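Side-chain contact in hypothetical protein PH0495 (Pyrococcus horikoshii, PDB 1X3L), which catalyses the ATP-dependent phosphorylation of D-glycerate to 2-phosphoglycerate and also accepts other nucleotides or pyrophosphate as phosphate donor: residues A[306-311]-A[429-434]. Sequence-based numbering, arbitrary orientation.
Sequences SIVQEI and VIAIVT
Val308 and Ile311, one helical turn apart, meet Val433 with methyl groups alone. Val308 and Val433 pass side by side, their side chains running in opposite directions, and Val308 CG1 lies 4.0 Å from Val433 CG2. The other branch of Val308 serves a second partner: its CG2 is 4.0 Å from Ala431 CB. The valine therefore straddles two strand residues whose side chains emerge on the same face of the sheet. Its chi1 of 167° sets CG1 anti to the backbone N, and this turns one methyl to each neighbour. Ile311 approaches Val433 at a slant. It touches with its short branch, CG2, which sits 3.9 Å from Val433 CG1 and 4.0 Å from Val433 CG2. Ile311 also packs on Val322 and Leu324 of the adjacent strand 322-328. Val433 thus presents both methyls to the helix, CG2 to both residues and CG1 to Ile311.

The axes of 306-311 and 429-434 come within 9.4 Å at their closest and run nearly parallel, 15° apart. Helix 297-314 covers this face of the mixed sheet, in which strand 427-435 is an inner strand between 322-328 and 359-366. Ile432 points to the other face, where helix 6-20 packs, so the sheet is layered by helices on both sides. All four touching residues are buried. No hydrogen bond or salt bridge joins the segments, so van der Waals contact and the exclusion of water hold this helix-on-sheet interface together.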
ATOM      1  N   SER A 306      24.509   2.828  12.355  1.00 25.33           N
ATOM      2  CA  SER A 306      25.047   3.436  13.579  1.00 24.83           C
ATOM      3  C   SER A 306      24.384   2.854  14.827  1.00 24.06           C
ATOM      4  O   SER A 306      25.023   2.719  15.870  1.00 22.97           O
ATOM      5  CB  SER A 306      24.861   4.960  13.573  1.00 23.71           C
ATOM      6  OG  SER A 306      23.502   5.325  13.736  0.50 23.07           O
ATOM      7  N   ILE A 307      23.101   2.519  14.724  1.00 23.50           N
ATOM      8  CA  ILE A 307      22.398   1.935  15.859  1.00 25.24           C
ATOM      9  C   ILE A 307      22.895   0.500  16.057  1.00 24.88           C
ATOM     10  O   ILE A 307      23.084   0.050  17.187  1.00 22.65           O
ATOM     11  CB  ILE A 307      20.870   1.947  15.637  1.00 25.91           C
ATOM     12  CG1 ILE A 307      20.366   3.397  15.607  1.00 26.15           C
ATOM     13  CG2 ILE A 307      20.172   1.157  16.746  1.00 28.11           C
ATOM     14  CD1 ILE A 307      18.892   3.526  15.277  1.00 26.47           C
ATOM     15  N   VAL A 308      23.114  -0.213  14.955  1.00 25.41           N
ATOM     16  CA  VAL A 308      23.618  -1.579  15.034  1.00 25.53           C
ATOM     17  C   VAL A 308      24.987  -1.573  15.704  1.00 25.78           C
ATOM     18  O   VAL A 308      25.298  -2.468  16.481  1.00 27.30           O
ATOM     19  CB  VAL A 308      23.730  -2.225  13.643  1.00 25.93           C
ATOM     20  CG1 VAL A 308      24.555  -3.508  13.724  1.00 25.67           C
ATOM     21  CG2 VAL A 308      22.349  -2.540  13.121  1.00 24.60           C
ATOM     22  N   GLN A 309      25.798  -0.558  15.402  1.00 26.66           N
ATOM     23  CA  GLN A 309      27.125  -0.427  16.003  1.00 28.11           C
ATOM     24  C   GLN A 309      27.033  -0.294  17.524  1.00 26.15           C
ATOM     25  O   GLN A 309      27.747  -0.967  18.265  1.00 26.18           O
ATOM     26  CB  GLN A 309      27.845   0.819  15.488  1.00 30.09           C
ATOM     27  CG  GLN A 309      28.489   0.714  14.137  1.00 35.05           C
ATOM     28  CD  GLN A 309      29.303   1.959  13.814  1.00 37.78           C
ATOM     29  OE1 GLN A 309      28.755   3.055  13.659  1.00 37.46           O
ATOM     30  NE2 GLN A 309      30.618   1.799  13.729  1.00 36.22           N
ATOM     31  N   GLU A 310      26.161   0.603  17.971  1.00 24.12           N
ATOM     32  CA  GLU A 310      25.970   0.867  19.393  1.00 24.56           C
ATOM     33  C   GLU A 310      25.528  -0.400  20.132  1.00 24.07           C
ATOM     34  O   GLU A 310      26.024  -0.702  21.215  1.00 22.77           O
ATOM     35  CB  GLU A 310      24.928   1.976  19.566  1.00 23.55           C
ATOM     36  CG  GLU A 310      24.914   2.653  20.930  1.00 22.47           C
ATOM     37  CD  GLU A 310      26.158   3.498  21.193  1.00 28.61           C
ATOM     38  OE1 GLU A 310      26.859   3.879  20.225  1.00 27.13           O
ATOM     39  OE2 GLU A 310      26.428   3.794  22.378  1.00 30.83           O
ATOM     40  N   ILE A 311      24.598  -1.133  19.532  1.00 23.62           N
ATOM     41  CA  ILE A 311      24.080  -2.367  20.119  1.00 26.03           C
ATOM     42  C   ILE A 311      25.177  -3.426  20.275  1.00 28.17           C
ATOM     43  O   ILE A 311      25.334  -4.019  21.342  1.00 27.80           O
ATOM     44  CB  ILE A 311      22.920  -2.941  19.246  1.00 26.33           C
ATOM     45  CG1 ILE A 311      21.696  -2.018  19.349  1.00 22.97           C
ATOM     46  CG2 ILE A 311      22.566  -4.374  19.680  1.00 23.31           C
ATOM     47  CD1 ILE A 311      20.531  -2.437  18.482  1.00 22.60           C
ATOM     48  N   VAL A 429      13.200  -2.588   6.509  1.00 21.27           N
ATOM     49  CA  VAL A 429      14.595  -2.859   6.780  1.00 22.44           C
ATOM     50  C   VAL A 429      14.623  -3.682   8.058  1.00 23.29           C
ATOM     51  O   VAL A 429      14.055  -3.281   9.073  1.00 24.60           O
ATOM     52  CB  VAL A 429      15.414  -1.576   7.041  1.00 23.02           C
ATOM     53  CG1 VAL A 429      16.870  -1.949   7.273  1.00 24.23           C
ATOM     54  CG2 VAL A 429      15.298  -0.612   5.856  1.00 22.95           C
ATOM     55  N   ILE A 430      15.263  -4.839   8.009  1.00 22.23           N
ATOM     56  CA  ILE A 430      15.355  -5.667   9.199  1.00 23.95           C
ATOM     57  C   ILE A 430      16.817  -5.696   9.626  1.00 24.37           C
ATOM     58  O   ILE A 430      17.686  -6.045   8.827  1.00 25.17           O
ATOM     59  CB  ILE A 430      14.889  -7.108   8.923  1.00 23.57           C
ATOM     60  CG1 ILE A 430      13.447  -7.110   8.404  1.00 23.60           C
ATOM     61  CG2 ILE A 430      14.988  -7.937  10.200  1.00 26.72           C
ATOM     62  CD1 ILE A 430      12.922  -8.516   8.043  1.00 22.82           C
ATOM     63  N   ALA A 431      17.093  -5.306  10.869  1.00 22.31           N
ATOM     64  CA  ALA A 431      18.462  -5.324  11.376  1.00 23.04           C
ATOM     65  C   ALA A 431      18.558  -6.367  12.486  1.00 25.14           C
ATOM     66  O   ALA A 431      17.812  -6.325  13.465  1.00 24.94           O
ATOM     67  CB  ALA A 431      18.856  -3.942  11.907  1.00 23.73           C
ATOM     68  N   ILE A 432      19.478  -7.311  12.332  1.00 25.29           N
ATOM     69  CA  ILE A 432      19.633  -8.365  13.321  1.00 26.14           C
ATOM     70  C   ILE A 432      21.005  -8.338  13.971  1.00 27.41           C
ATOM     71  O   ILE A 432      22.020  -8.244  13.285  1.00 27.75           O
ATOM     72  CB  ILE A 432      19.443  -9.762  12.681  1.00 26.31           C
ATOM     73  CG1 ILE A 432      18.094  -9.832  11.962  1.00 26.63           C
ATOM     74  CG2 ILE A 432      19.548 -10.842  13.752  1.00 27.26           C
ATOM     75  CD1 ILE A 432      17.927 -11.072  11.103  1.00 27.63           C
ATOM     76  N   VAL A 433      21.033  -8.394  15.298  1.00 28.44           N
ATOM     77  CA  VAL A 433      22.298  -8.449  16.027  1.00 29.29           C
ATOM     78  C   VAL A 433      22.176  -9.677  16.927  1.00 30.30           C
ATOM     79  O   VAL A 433      21.315  -9.735  17.801  1.00 29.08           O
ATOM     80  CB  VAL A 433      22.542  -7.200  16.889  1.00 29.54           C
ATOM     81  CG1 VAL A 433      23.922  -7.284  17.534  1.00 33.11           C
ATOM     82  CG2 VAL A 433      22.441  -5.942  16.035  1.00 29.42           C
ATOM     83  N   THR A 434      23.024 -10.671  16.694  1.00 32.63           N
ATOM     84  CA  THR A 434      22.960 -11.898  17.476  1.00 33.96           C
ATOM     85  C   THR A 434      23.901 -11.907  18.670  1.00 36.31           C
ATOM     86  O   THR A 434      23.704 -12.669  19.613  1.00 37.95           O
ATOM     87  CB  THR A 434      23.268 -13.118  16.591  1.00 33.00           C
ATOM     88  OG1 THR A 434      24.524 -12.925  15.931  1.00 35.13           O
ATOM     89  CG2 THR A 434      22.182 -13.299  15.539  1.00 34.28           C
TER